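Local atomic coordinates of plasmin and fibronectin-binding protein A (Streptococcus pneumoniae, PDB entry 4MR0), a protein that binds human fibronectin, plasmin, plasminogen and serum albumin, and serves the bacterium as a fibronectin-dependent surface adhesin and invasin. Residues A134-D137 / A138-A142; V151-E155 / G156-V160; Y353-L356 / S357-N360; V379-T382 / G383-D386. One frame throughout, in Å; residues are numbered along the deposited sequence.

From the N terminus, interaction 1 comes first and lies within helix 132-143. Interaction 2 follows it and closes the bend between strands 150-153 and 156-160. The two touch: I135 packs on F153 and V160, and A142 on V151, so the helix is joined to the first coils of the parallel beta-helix. Interactions 3 and 4 lie much further along, about 36 to 38 Å from the first pair between centres. Interaction 3 closes a turn in the loop before strand 364-372. Interaction 4 closes the bend after strand 377-381. They meet where Q354 OE1 lies 2.7 Å from T382 OG1, a probable hydrogen bond. All four are in series; none nests or crosses.

Interaction 1 of 4, residues A134-D137 / A138-A142; sequences AIQD and AIDAA
The carbonyl oxygen Q136 O accepts the backbone N-H of D140 at 2.8 Å, with an N-H...O angle of 166°. The D140 carboxylate comes close to the same carbonyl, with its CG 3.1 Å from Q136 O. The chi1 of -70° sets D140 CG beside its own backbone N and turns the group back along the helix. D140 OD1 has its salt-bridge partner in K167, which probably offsets the negative charge beside this carbonyl. Three more bonds of the alpha-helical i to i+4 pattern run alongside. I139 N reaches I135 O at 3.0 Å, A138 N reaches A134 O, and A141 N reaches D137 O.

Apolar side-chain contact between the two segments is limited to I135 and I139. They stand one turn apart, and their side chains meet at an angle. The CG2 branch of I135 lies 4.1 Å from the end atom CD1 of I139. I139 CG1 also rests 3.4 Å from I135 O.

This is one stretch of helix 132-143, which links strands 116-117 and 150-153. I135 and I139 pack on V164 of strand 164-165. I135 also meets F153 and Y158, and A138 and A142 lie against V151 of strand 150-153.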
ATOM      1  N   ALA A 134     -25.916  -8.221  17.329  1.00 21.05           N
ATOM      2  CA  ALA A 134     -26.678  -9.061  16.411  1.00 20.95           C
ATOM      3  C   ALA A 134     -25.739  -9.658  15.365  1.00 20.83           C
ATOM      4  O   ALA A 134     -25.813 -10.850  15.051  1.00 20.31           O
ATOM      5  CB  ALA A 134     -27.774  -8.239  15.730  1.00 21.59           C
ATOM      6  N   ILE A 135     -24.863  -8.816  14.828  1.00 19.21           N
ATOM      7  CA  ILE A 135     -23.892  -9.243  13.828  1.00 19.14           C
ATOM      8  C   ILE A 135     -22.938 -10.279  14.434  1.00 18.37           C
ATOM      9  O   ILE A 135     -22.663 -11.308  13.830  1.00 17.94           O
ATOM     10  CB  ILE A 135     -23.092  -8.025  13.291  1.00 17.74           C
ATOM     11  CG1 ILE A 135     -24.042  -7.087  12.541  1.00 17.84           C
ATOM     12  CG2 ILE A 135     -21.958  -8.492  12.369  1.00 16.71           C
ATOM     13  CD1 ILE A 135     -23.478  -5.689  12.288  1.00 16.01           C
ATOM     14  N   GLN A 136     -22.455 -10.020  15.643  1.00 19.72           N
ATOM     15  CA  GLN A 136     -21.543 -10.960  16.286  1.00 19.88           C
ATOM     16  C   GLN A 136     -22.220 -12.309  16.537  1.00 21.07           C
ATOM     17  O   GLN A 136     -21.609 -13.361  16.347  1.00 20.74           O
ATOM     18  CB  GLN A 136     -21.030 -10.387  17.605  1.00 18.89           C
ATOM     19  CG  GLN A 136     -19.840 -11.148  18.189  1.00 18.28           C
ATOM     20  CD  GLN A 136     -18.637 -11.177  17.249  1.00 17.61           C
ATOM     21  OE1 GLN A 136     -18.311 -12.211  16.659  1.00 19.70           O
ATOM     22  NE2 GLN A 136     -17.981 -10.036  17.098  1.00 14.69           N
ATOM     23  N   ASP A 137     -23.481 -12.284  16.965  1.00 21.92           N
ATOM     24  CA  ASP A 137     -24.208 -13.525  17.222  1.00 22.82           C
ATOM     25  C   ASP A 137     -24.371 -14.322  15.929  1.00 20.63           C
ATOM     26  O   ASP A 137     -24.323 -15.551  15.935  1.00 20.76           O
ATOM     27  CB  ASP A 137     -25.591 -13.236  17.830  1.00 24.36           C
ATOM     28  CG  ASP A 137     -25.504 -12.541  19.180  1.00 27.94           C
ATOM     29  OD1 ASP A 137     -24.530 -12.791  19.919  1.00 29.93           O
ATOM     30  OD2 ASP A 137     -26.418 -11.752  19.508  1.00 31.00           O
ATOM     31  N   ALA A 138     -24.567 -13.619  14.821  1.00 18.77           N
ATOM     32  CA  ALA A 138     -24.719 -14.272  13.531  1.00 18.92           C
ATOM     33  C   ALA A 138     -23.413 -14.977  13.189  1.00 19.45           C
ATOM     34  O   ALA A 138     -23.404 -16.148  12.811  1.00 18.04           O
ATOM     35  CB  ALA A 138     -25.058 -13.248  12.457  1.00 17.30           C
ATOM     36  N   ILE A 139     -22.308 -14.251  13.331  1.00 18.23           N
ATOM     37  CA  ILE A 139     -20.993 -14.800  13.041  1.00 17.85           C
ATOM     38  C   ILE A 139     -20.690 -15.991  13.944  1.00 18.46           C
ATOM     39  O   ILE A 139     -20.227 -17.030  13.476  1.00 19.24           O
ATOM     40  CB  ILE A 139     -19.895 -13.722  13.223  1.00 17.91           C
ATOM     41  CG1 ILE A 139     -20.045 -12.643  12.143  1.00 15.76           C
ATOM     42  CG2 ILE A 139     -18.519 -14.355  13.143  1.00 17.48           C
ATOM     43  CD1 ILE A 139     -19.125 -11.462  12.330  1.00 19.20           C
ATOM     44  N   ASP A 140     -20.953 -15.837  15.238  1.00 18.47           N
ATOM     45  CA  ASP A 140     -20.698 -16.912  16.193  1.00 20.56           C
ATOM     46  C   ASP A 140     -21.452 -18.189  15.842  1.00 21.45           C
ATOM     47  O   ASP A 140     -20.906 -19.285  15.947  1.00 22.06           O
ATOM     48  CB  ASP A 140     -21.067 -16.463  17.610  1.00 22.19           C
ATOM     49  CG  ASP A 140     -20.106 -15.425  18.158  1.00 24.44           C
ATOM     50  OD1 ASP A 140     -19.083 -15.157  17.493  1.00 24.12           O
ATOM     51  OD2 ASP A 140     -20.369 -14.883  19.255  1.00 26.76           O
ATOM     52  N   ALA A 141     -22.705 -18.050  15.423  1.00 20.64           N
ATOM     53  CA  ALA A 141     -23.504 -19.213  15.050  1.00 21.21           C
ATOM     54  C   ALA A 141     -22.941 -19.846  13.782  1.00 21.93           C
ATOM     55  O   ALA A 141     -22.869 -21.072  13.663  1.00 22.13           O
ATOM     56  CB  ALA A 141     -24.954 -18.803  14.826  1.00 23.67           C
ATOM     57  N   ALA A 142     -22.535 -19.004  12.834  1.00 20.86           N
ATOM     58  CA  ALA A 142     -21.982 -19.486  11.577  1.00 22.20           C
ATOM     59  C   ALA A 142     -20.691 -20.261  11.826  1.00 22.80           C
ATOM     60  O   ALA A 142     -20.438 -21.287  11.191  1.00 21.94           O
ATOM     61  CB  ALA A 142     -21.720 -18.314  10.640  1.00 20.94           C
TER

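Interaction 2 of 4, residues V151-E155 / G156-V160; sequences VYFPE and GTYLV
Y158 reaches back across the bend to F153 and P154. Its CB leaves the backbone toward 151-155. With chi1 at -56°, CG stands beside the backbone N and anti to the carbonyl carbon, and the ring is carried toward the preceding strand. Y158 CD2 is the first ring atom to make contact, 4.0 Å from F153 CD2. Y158 CE2 lies 4.1 Å from F153 CD2. On its other side Y158 CE2 is 3.3 Å from P154 O. Y158 CZ is 3.4 Å from P154 O, which sits at the ring edge, near its plane. At the tip, Y158 OH donates a hydrogen bond of 2.6 Å to P154 O. The donor stands above the carbonyl plane, 48° out of it. Y158 OH also lies 3.3 Å from P154 CD, and the proline ring flanks the hydroxyl.

The two aromatic rings form a T-shaped pair. The F153 edge points at one face of Y158, toward the rim, with planes at 85° and centroids 5.5 Å apart. The bend is a corner between strands 150-153 and 156-160 in a right-handed parallel beta-helix of the pectate lyase-like kind. Strand 150-153 pairs with 170-174, and strand 156-160 with 178-182.

G156 makes the corner in a positive-phi conformation, which glycine, lacking CB, takes without crowding the E155 carbonyl. F153 also packs on L172, L174 and I135 of helix 132-143.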
ATOM      1  N   VAL A 151     -23.094 -15.935   6.355  1.00 23.28           N
ATOM      2  CA  VAL A 151     -23.838 -14.852   6.995  1.00 23.76           C
ATOM      3  C   VAL A 151     -24.201 -13.825   5.920  1.00 24.21           C
ATOM      4  O   VAL A 151     -23.358 -13.452   5.104  1.00 24.43           O
ATOM      5  CB  VAL A 151     -22.990 -14.171   8.096  1.00 23.51           C
ATOM      6  CG1 VAL A 151     -23.739 -12.978   8.677  1.00 21.63           C
ATOM      7  CG2 VAL A 151     -22.671 -15.175   9.198  1.00 22.72           C
ATOM      8  N   TYR A 152     -25.452 -13.371   5.913  1.00 23.79           N
ATOM      9  CA  TYR A 152     -25.884 -12.403   4.910  1.00 24.05           C
ATOM     10  C   TYR A 152     -26.355 -11.077   5.499  1.00 23.11           C
ATOM     11  O   TYR A 152     -26.920 -11.035   6.592  1.00 24.94           O
ATOM     12  CB  TYR A 152     -27.004 -13.006   4.057  1.00 24.44           C
ATOM     13  CG  TYR A 152     -27.486 -12.095   2.951  1.00 26.22           C
ATOM     14  CD1 TYR A 152     -26.667 -11.794   1.861  1.00 27.33           C
ATOM     15  CD2 TYR A 152     -28.758 -11.519   3.001  1.00 26.85           C
ATOM     16  CE1 TYR A 152     -27.102 -10.940   0.845  1.00 28.06           C
ATOM     17  CE2 TYR A 152     -29.203 -10.662   1.992  1.00 28.63           C
ATOM     18  CZ  TYR A 152     -28.371 -10.377   0.921  1.00 29.30           C
ATOM     19  OH  TYR A 152     -28.805  -9.520  -0.067  1.00 32.15           O
ATOM     20  N   PHE A 153     -26.112  -9.997   4.762  1.00 21.31           N
ATOM     21  CA  PHE A 153     -26.507  -8.658   5.173  1.00 21.02           C
ATOM     22  C   PHE A 153     -27.452  -8.043   4.140  1.00 21.91           C
ATOM     23  O   PHE A 153     -27.030  -7.704   3.032  1.00 19.70           O
ATOM     24  CB  PHE A 153     -25.293  -7.725   5.304  1.00 20.30           C
ATOM     25  CG  PHE A 153     -24.398  -8.021   6.480  1.00 19.63           C
ATOM     26  CD1 PHE A 153     -23.560  -9.134   6.477  1.00 21.13           C
ATOM     27  CD2 PHE A 153     -24.366  -7.160   7.571  1.00 19.19           C
ATOM     28  CE1 PHE A 153     -22.697  -9.385   7.549  1.00 20.01           C
ATOM     29  CE2 PHE A 153     -23.506  -7.397   8.650  1.00 21.51           C
ATOM     30  CZ  PHE A 153     -22.672  -8.508   8.638  1.00 19.60           C
ATOM     31  N   PRO A 154     -28.744  -7.908   4.484  1.00 23.22           N
ATOM     32  CA  PRO A 154     -29.733  -7.320   3.573  1.00 23.69           C
ATOM     33  C   PRO A 154     -29.462  -5.820   3.422  1.00 24.48           C
ATOM     34  O   PRO A 154     -28.654  -5.254   4.160  1.00 24.50           O
ATOM     35  CB  PRO A 154     -31.063  -7.577   4.288  1.00 24.35           C
ATOM     36  CG  PRO A 154     -30.793  -8.844   5.059  1.00 26.09           C
ATOM     37  CD  PRO A 154     -29.409  -8.583   5.614  1.00 23.91           C
ATOM     38  N   GLU A 155     -30.139  -5.179   2.475  1.00 24.77           N
ATOM     39  CA  GLU A 155     -29.975  -3.746   2.264  1.00 24.61           C
ATOM     40  C   GLU A 155     -30.171  -3.035   3.596  1.00 24.37           C
ATOM     41  O   GLU A 155     -31.015  -3.436   4.401  1.00 24.68           O
ATOM     42  CB  GLU A 155     -31.018  -3.226   1.273  1.00 27.77           C
ATOM     43  CG  GLU A 155     -30.882  -1.744   0.978  1.00 33.31           C
ATOM     44  CD  GLU A 155     -32.021  -1.204   0.131  1.00 38.93           C
ATOM     45  OE1 GLU A 155     -32.518  -1.947  -0.747  1.00 39.34           O
ATOM     46  OE2 GLU A 155     -32.408  -0.030   0.333  1.00 40.84           O
ATOM     47  N   GLY A 156     -29.397  -1.979   3.829  1.00 24.25           N
ATOM     48  CA  GLY A 156     -29.522  -1.240   5.072  1.00 24.17           C
ATOM     49  C   GLY A 156     -28.215  -0.652   5.553  1.00 24.51           C
ATOM     50  O   GLY A 156     -27.186  -0.776   4.893  1.00 25.22           O
ATOM     51  N   THR A 157     -28.259   0.007   6.705  1.00 25.11           N
ATOM     52  CA  THR A 157     -27.061   0.599   7.288  1.00 24.89           C
ATOM     53  C   THR A 157     -26.921   0.010   8.681  1.00 23.45           C
ATOM     54  O   THR A 157     -27.779   0.203   9.538  1.00 23.69           O
ATOM     55  CB  THR A 157     -27.169   2.127   7.365  1.00 24.49           C
ATOM     56  OG1 THR A 157     -27.404   2.646   6.053  1.00 30.62           O
ATOM     57  CG2 THR A 157     -25.882   2.727   7.902  1.00 25.33           C
ATOM     58  N   TYR A 158     -25.834  -0.721   8.895  1.00 22.60           N
ATOM     59  CA  TYR A 158     -25.593  -1.383  10.165  1.00 20.27           C
ATOM     60  C   TYR A 158     -24.559  -0.675  11.022  1.00 20.55           C
ATOM     61  O   TYR A 158     -23.360  -0.792  10.791  1.00 18.84           O
ATOM     62  CB  TYR A 158     -25.161  -2.818   9.889  1.00 19.80           C
ATOM     63  CG  TYR A 158     -26.171  -3.562   9.047  1.00 21.29           C
ATOM     64  CD1 TYR A 158     -27.243  -4.226   9.640  1.00 19.79           C
ATOM     65  CD2 TYR A 158     -26.089  -3.552   7.654  1.00 19.92           C
ATOM     66  CE1 TYR A 158     -28.210  -4.860   8.872  1.00 19.89           C
ATOM     67  CE2 TYR A 158     -27.055  -4.182   6.871  1.00 21.91           C
ATOM     68  CZ  TYR A 158     -28.113  -4.833   7.489  1.00 19.47           C
ATOM     69  OH  TYR A 158     -29.071  -5.456   6.729  1.00 21.51           O
ATOM     70  N   LEU A 159     -25.038   0.066  12.012  1.00 19.15           N
ATOM     71  CA  LEU A 159     -24.162   0.791  12.917  1.00 19.50           C
ATOM     72  C   LEU A 159     -23.552  -0.164  13.942  1.00 19.12           C
ATOM     73  O   LEU A 159     -24.242  -1.050  14.449  1.00 19.40           O
ATOM     74  CB  LEU A 159     -24.962   1.867  13.662  1.00 21.04           C
ATOM     75  CG  LEU A 159     -24.268   2.559  14.838  1.00 21.17           C
ATOM     76  CD1 LEU A 159     -23.178   3.484  14.316  1.00 20.99           C
ATOM     77  CD2 LEU A 159     -25.295   3.346  15.657  1.00 20.60           C
ATOM     78  N   VAL A 160     -22.259  -0.004  14.223  1.00 17.81           N
ATOM     79  CA  VAL A 160     -21.603  -0.819  15.249  1.00 17.40           C
ATOM     80  C   VAL A 160     -20.870   0.117  16.199  1.00 17.24           C
ATOM     81  O   VAL A 160     -20.152   1.016  15.766  1.00 18.91           O
ATOM     82  CB  VAL A 160     -20.606  -1.859  14.665  1.00 18.00           C
ATOM     83  CG1 VAL A 160     -21.367  -2.882  13.834  1.00 17.17           C
ATOM     84  CG2 VAL A 160     -19.514  -1.171  13.847  1.00 16.25           C
TER

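Interaction 3 of 4, residues Y353-L356 / S357-N360; sequences YQTL and STQN
The side-chain amides of Q354 and N360 are bridged by one ordered water. NE2 of one and OD1 of the other point to it, with the amide planes steeply inclined at 68°. The contact is made at the ends of the groups. The water accepts from Q354 NE2 at 2.9 Å and lies 2.9 Å from N360 OD1, to which it can donate. It also lies 3.0 Å from T355 O and can donate there. More acceptors than protons surround it, so these donor bonds probably compete. Both amides have further partners. Q354 OE1 bonds to T382 OG1, while Q354 NE2 and N360 ND2 both bond to D426 O. These bonds probably fix the rotation of both amides.

The threonines tie the backbone. T358 OG1 accepts the N-H of T355 at 3.1 Å in a nearly straight bond of 173°. T358 N donates to T355 O at 3.1 Å, coming from above the carbonyl plane. T355 OG1 accepts S357 N at 3.0 Å, with a more bent angle of 138°. Each threonine hydroxyl stands between its own backbone N and carbonyl carbon, where it can take a backbone N-H of the other half of the turn. The T358 methyl CG2 lies 3.5 Å from T355 OG1. L356 and S357, at the crown, are exposed.

The backbone of T355 to T358 is a type I beta turn. The T355 hydroxyl bonded to the N-H two residues on adds an ST turn. Together they shape a turn within the loop that joins strands 329-337 and 364-372 of the parallel beta-helix.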
ATOM      1  N   TYR A 353       8.009  -0.200   8.234  1.00 18.53           N
ATOM      2  CA  TYR A 353       8.744  -0.633   9.411  1.00 19.73           C
ATOM      3  C   TYR A 353       9.298  -2.043   9.315  1.00 19.53           C
ATOM      4  O   TYR A 353       8.653  -2.939   8.772  1.00 18.80           O
ATOM      5  CB  TYR A 353       7.807  -0.525  10.619  1.00 19.96           C
ATOM      6  CG  TYR A 353       8.358  -1.020  11.936  1.00 21.55           C
ATOM      7  CD1 TYR A 353       9.318  -0.294  12.634  1.00 21.52           C
ATOM      8  CD2 TYR A 353       7.885  -2.204  12.506  1.00 23.58           C
ATOM      9  CE1 TYR A 353       9.792  -0.732  13.875  1.00 22.63           C
ATOM     10  CE2 TYR A 353       8.353  -2.651  13.744  1.00 24.02           C
ATOM     11  CZ  TYR A 353       9.305  -1.908  14.421  1.00 23.81           C
ATOM     12  OH  TYR A 353       9.760  -2.341  15.648  1.00 25.94           O
ATOM     13  N   GLN A 354      10.504  -2.224   9.847  1.00 19.43           N
ATOM     14  CA  GLN A 354      11.161  -3.523   9.877  1.00 20.23           C
ATOM     15  C   GLN A 354      12.325  -3.454  10.857  1.00 20.60           C
ATOM     16  O   GLN A 354      12.871  -2.383  11.099  1.00 21.07           O
ATOM     17  CB  GLN A 354      11.678  -3.925   8.483  1.00 19.35           C
ATOM     18  CG  GLN A 354      12.881  -3.127   7.980  1.00 19.09           C
ATOM     19  CD  GLN A 354      13.467  -3.704   6.693  1.00 20.26           C
ATOM     20  OE1 GLN A 354      13.509  -3.032   5.660  1.00 22.89           O
ATOM     21  NE2 GLN A 354      13.923  -4.953   6.756  1.00 19.80           N
ATOM     22  N   THR A 355      12.688  -4.596  11.433  1.00 21.42           N
ATOM     23  CA  THR A 355      13.808  -4.670  12.372  1.00 21.56           C
ATOM     24  C   THR A 355      14.480  -6.025  12.176  1.00 23.04           C
ATOM     25  O   THR A 355      13.984  -6.870  11.428  1.00 22.82           O
ATOM     26  CB  THR A 355      13.349  -4.601  13.843  1.00 21.40           C
ATOM     27  OG1 THR A 355      12.662  -5.810  14.171  1.00 20.15           O
ATOM     28  CG2 THR A 355      12.422  -3.417  14.079  1.00 21.94           C
ATOM     29  N   LEU A 356      15.599  -6.244  12.858  1.00 23.93           N
ATOM     30  CA  LEU A 356      16.295  -7.521  12.744  1.00 24.14           C
ATOM     31  C   LEU A 356      15.387  -8.648  13.217  1.00 24.74           C
ATOM     32  O   LEU A 356      15.585  -9.814  12.856  1.00 24.74           O
ATOM     33  CB  LEU A 356      17.564  -7.518  13.601  1.00 26.71           C
ATOM     34  CG  LEU A 356      18.722  -6.618  13.167  1.00 29.06           C
ATOM     35  CD1 LEU A 356      19.826  -6.684  14.221  1.00 31.46           C
ATOM     36  CD2 LEU A 356      19.249  -7.067  11.810  1.00 28.27           C
ATOM     37  N   SER A 357      14.387  -8.291  14.020  1.00 24.10           N
ATOM     38  CA  SER A 357      13.454  -9.264  14.588  1.00 25.32           C
ATOM     39  C   SER A 357      12.165  -9.523  13.803  1.00 24.40           C
ATOM     40  O   SER A 357      11.326 -10.299  14.252  1.00 24.72           O
ATOM     41  CB  SER A 357      13.085  -8.848  16.014  1.00 25.87           C
ATOM     42  OG  SER A 357      14.240  -8.787  16.829  1.00 31.49           O
ATOM     43  N   THR A 358      11.989  -8.874  12.657  1.00 21.78           N
ATOM     44  CA  THR A 358      10.783  -9.100  11.860  1.00 20.17           C
ATOM     45  C   THR A 358      11.133  -9.860  10.586  1.00 19.61           C
ATOM     46  O   THR A 358      12.171  -9.613   9.976  1.00 19.98           O
ATOM     47  CB  THR A 358      10.097  -7.779  11.444  1.00 18.51           C
ATOM     48  OG1 THR A 358      10.983  -7.029  10.597  1.00 18.60           O
ATOM     49  CG2 THR A 358       9.723  -6.954  12.671  1.00 18.05           C
ATOM     50  N   GLN A 359      10.272 -10.796  10.197  1.00 17.85           N
ATOM     51  CA  GLN A 359      10.493 -11.558   8.977  1.00 16.84           C
ATOM     52  C   GLN A 359       9.769 -10.810   7.853  1.00 17.27           C
ATOM     53  O   GLN A 359       8.591 -10.472   7.975  1.00 16.98           O
ATOM     54  CB  GLN A 359       9.944 -12.981   9.129  1.00 17.51           C
ATOM     55  CG  GLN A 359      10.281 -13.924   7.966  1.00 20.76           C
ATOM     56  CD  GLN A 359      11.783 -14.064   7.717  1.00 24.67           C
ATOM     57  OE1 GLN A 359      12.551 -14.411   8.622  1.00 27.29           O
ATOM     58  NE2 GLN A 359      12.204 -13.807   6.479  1.00 26.99           N
ATOM     59  N   ASN A 360      10.488 -10.543   6.765  1.00 15.28           N
ATOM     60  CA  ASN A 360       9.943  -9.811   5.627  1.00 16.23           C
ATOM     61  C   ASN A 360       8.723 -10.439   4.952  1.00 14.67           C
ATOM     62  O   ASN A 360       8.735 -11.621   4.608  1.00 15.16           O
ATOM     63  CB  ASN A 360      11.033  -9.630   4.556  1.00 18.02           C
ATOM     64  CG  ASN A 360      12.091  -8.601   4.944  1.00 18.69           C
ATOM     65  OD1 ASN A 360      12.195  -8.191   6.099  1.00 19.28           O
ATOM     66  ND2 ASN A 360      12.890  -8.186   3.961  1.00 18.00           N
TER
HETATM   67  O   HOH W   1      13.666  -7.305   8.429  1.00 21.94           O

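Interaction 4 of 4, residues V379-T382 / G383-D386; sequences VRFT and GFTD
F381 and F384 meet through their aromatic rings. The ring planes lie 13° apart with centroids 4.7 Å apart, but they are offset, with little face-on overlap. The closest atoms are F381 CD2 and F384 CD2, at 3.3 Å. F384 CD2 lies over one face of F381.

A CH-pi contact goes the other way. F381 CB sits over a face of F384, 3.9 Å from the ring centroid and 22° off the ring normal. The backbone sets F381 CB over the F384 ring. A chi1 of 60°, with CG between the backbone N and the carbonyl carbon, then helps to lay the F381 ring nearly parallel to that of F384. F384 CB lies 3.5 Å from F381 CD2.

The backbone between them bends at G383, which has a positive phi. Glycine, lacking CB, takes this conformation without crowding the T382 carbonyl. Across the two segments no hydrogen bond forms. N428 bonds to F381 O and F384 N.

F381 also packs on V387, I389 and A415, and F384 on T351 and P361. This bend follows strand 377-381 of the parallel beta-helix, and its two halves are joined by dispersion and ring-face contacts, with F381 O and F384 N met by N428.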
ATOM      1  N   VAL A 379       2.356   2.639  -4.205  1.00 16.04           N
ATOM      2  CA  VAL A 379       3.000   1.521  -3.516  1.00 14.85           C
ATOM      3  C   VAL A 379       4.326   1.970  -2.904  1.00 14.26           C
ATOM      4  O   VAL A 379       5.209   2.448  -3.613  1.00 14.24           O
ATOM      5  CB  VAL A 379       3.282   0.363  -4.516  1.00 15.31           C
ATOM      6  CG1 VAL A 379       3.981  -0.791  -3.815  1.00 13.12           C
ATOM      7  CG2 VAL A 379       1.972  -0.101  -5.153  1.00 15.10           C
ATOM      8  N   ARG A 380       4.463   1.820  -1.589  1.00 13.86           N
ATOM      9  CA  ARG A 380       5.692   2.200  -0.902  1.00 15.68           C
ATOM     10  C   ARG A 380       5.956   1.205   0.217  1.00 15.00           C
ATOM     11  O   ARG A 380       5.077   0.940   1.042  1.00 15.99           O
ATOM     12  CB  ARG A 380       5.574   3.616  -0.331  1.00 16.92           C
ATOM     13  CG  ARG A 380       6.738   4.018   0.573  1.00 18.06           C
ATOM     14  CD  ARG A 380       6.673   5.503   0.910  1.00 20.76           C
ATOM     15  NE  ARG A 380       7.745   5.930   1.807  1.00 21.94           N
ATOM     16  CZ  ARG A 380       7.700   5.842   3.133  1.00 23.02           C
ATOM     17  NH1 ARG A 380       6.633   5.336   3.738  1.00 22.87           N
ATOM     18  NH2 ARG A 380       8.722   6.279   3.858  1.00 24.57           N
ATOM     19  N   PHE A 381       7.168   0.662   0.258  1.00 14.59           N
ATOM     20  CA  PHE A 381       7.481  -0.329   1.274  1.00 15.14           C
ATOM     21  C   PHE A 381       8.969  -0.533   1.528  1.00 14.82           C
ATOM     22  O   PHE A 381       9.812  -0.216   0.685  1.00 15.17           O
ATOM     23  CB  PHE A 381       6.891  -1.683   0.854  1.00 13.63           C
ATOM     24  CG  PHE A 381       7.424  -2.188  -0.469  1.00 15.31           C
ATOM     25  CD1 PHE A 381       6.864  -1.764  -1.675  1.00 16.08           C
ATOM     26  CD2 PHE A 381       8.520  -3.048  -0.510  1.00 14.28           C
ATOM     27  CE1 PHE A 381       7.393  -2.189  -2.903  1.00 16.38           C
ATOM     28  CE2 PHE A 381       9.057  -3.477  -1.737  1.00 17.06           C
ATOM     29  CZ  PHE A 381       8.490  -3.044  -2.931  1.00 15.83           C
ATOM     30  N   THR A 382       9.269  -1.067   2.710  1.00 12.80           N
ATOM     31  CA  THR A 382      10.627  -1.421   3.099  1.00 14.97           C
ATOM     32  C   THR A 382      10.473  -2.769   3.793  1.00 14.51           C
ATOM     33  O   THR A 382       9.525  -2.972   4.545  1.00 17.69           O
ATOM     34  CB  THR A 382      11.274  -0.405   4.094  1.00 13.80           C
ATOM     35  OG1 THR A 382      12.593  -0.854   4.442  1.00 16.53           O
ATOM     36  CG2 THR A 382      10.446  -0.284   5.374  1.00 13.51           C
ATOM     37  N   GLY A 383      11.383  -3.698   3.528  1.00 14.99           N
ATOM     38  CA  GLY A 383      11.287  -4.999   4.162  1.00 17.39           C
ATOM     39  C   GLY A 383      10.379  -6.034   3.511  1.00 17.96           C
ATOM     40  O   GLY A 383       9.728  -6.804   4.215  1.00 18.58           O
ATOM     41  N   PHE A 384      10.309  -6.050   2.181  1.00 17.75           N
ATOM     42  CA  PHE A 384       9.504  -7.048   1.463  1.00 15.70           C
ATOM     43  C   PHE A 384      10.465  -7.918   0.652  1.00 14.93           C
ATOM     44  O   PHE A 384      11.534  -7.462   0.258  1.00 15.39           O
ATOM     45  CB  PHE A 384       8.529  -6.397   0.468  1.00 13.63           C
ATOM     46  CG  PHE A 384       7.251  -5.881   1.080  1.00 14.59           C
ATOM     47  CD1 PHE A 384       7.035  -5.926   2.456  1.00 14.61           C
ATOM     48  CD2 PHE A 384       6.272  -5.313   0.265  1.00 12.54           C
ATOM     49  CE1 PHE A 384       5.860  -5.409   3.012  1.00 15.14           C
ATOM     50  CE2 PHE A 384       5.093  -4.794   0.808  1.00 15.15           C
ATOM     51  CZ  PHE A 384       4.890  -4.843   2.189  1.00 14.37           C
ATOM     52  N   THR A 385      10.075  -9.159   0.394  1.00 13.91           N
ATOM     53  CA  THR A 385      10.896 -10.060  -0.406  1.00 15.24           C
ATOM     54  C   THR A 385       9.986 -10.754  -1.415  1.00 15.15           C
ATOM     55  O   THR A 385       8.926 -11.266  -1.055  1.00 16.43           O
ATOM     56  CB  THR A 385      11.598 -11.111   0.470  1.00 16.57           C
ATOM     57  OG1 THR A 385      12.346 -10.447   1.501  1.00 19.74           O
ATOM     58  CG2 THR A 385      12.557 -11.952  -0.377  1.00 16.64           C
ATOM     59  N   ASP A 386      10.397 -10.751  -2.680  1.00 13.97           N
ATOM     60  CA  ASP A 386       9.615 -11.359  -3.755  1.00 15.55           C
ATOM     61  C   ASP A 386       8.295 -10.608  -3.910  1.00 15.82           C
ATOM     62  O   ASP A 386       7.238 -11.052  -3.460  1.00 15.37           O
ATOM     63  CB  ASP A 386       9.360 -12.846  -3.476  1.00 15.46           C
ATOM     64  CG  ASP A 386       8.572 -13.526  -4.590  1.00 21.15           C
ATOM     65  OD1 ASP A 386       8.480 -12.952  -5.703  1.00 19.59           O
ATOM     66  OD2 ASP A 386       8.053 -14.643  -4.359  1.00 21.11           O
TER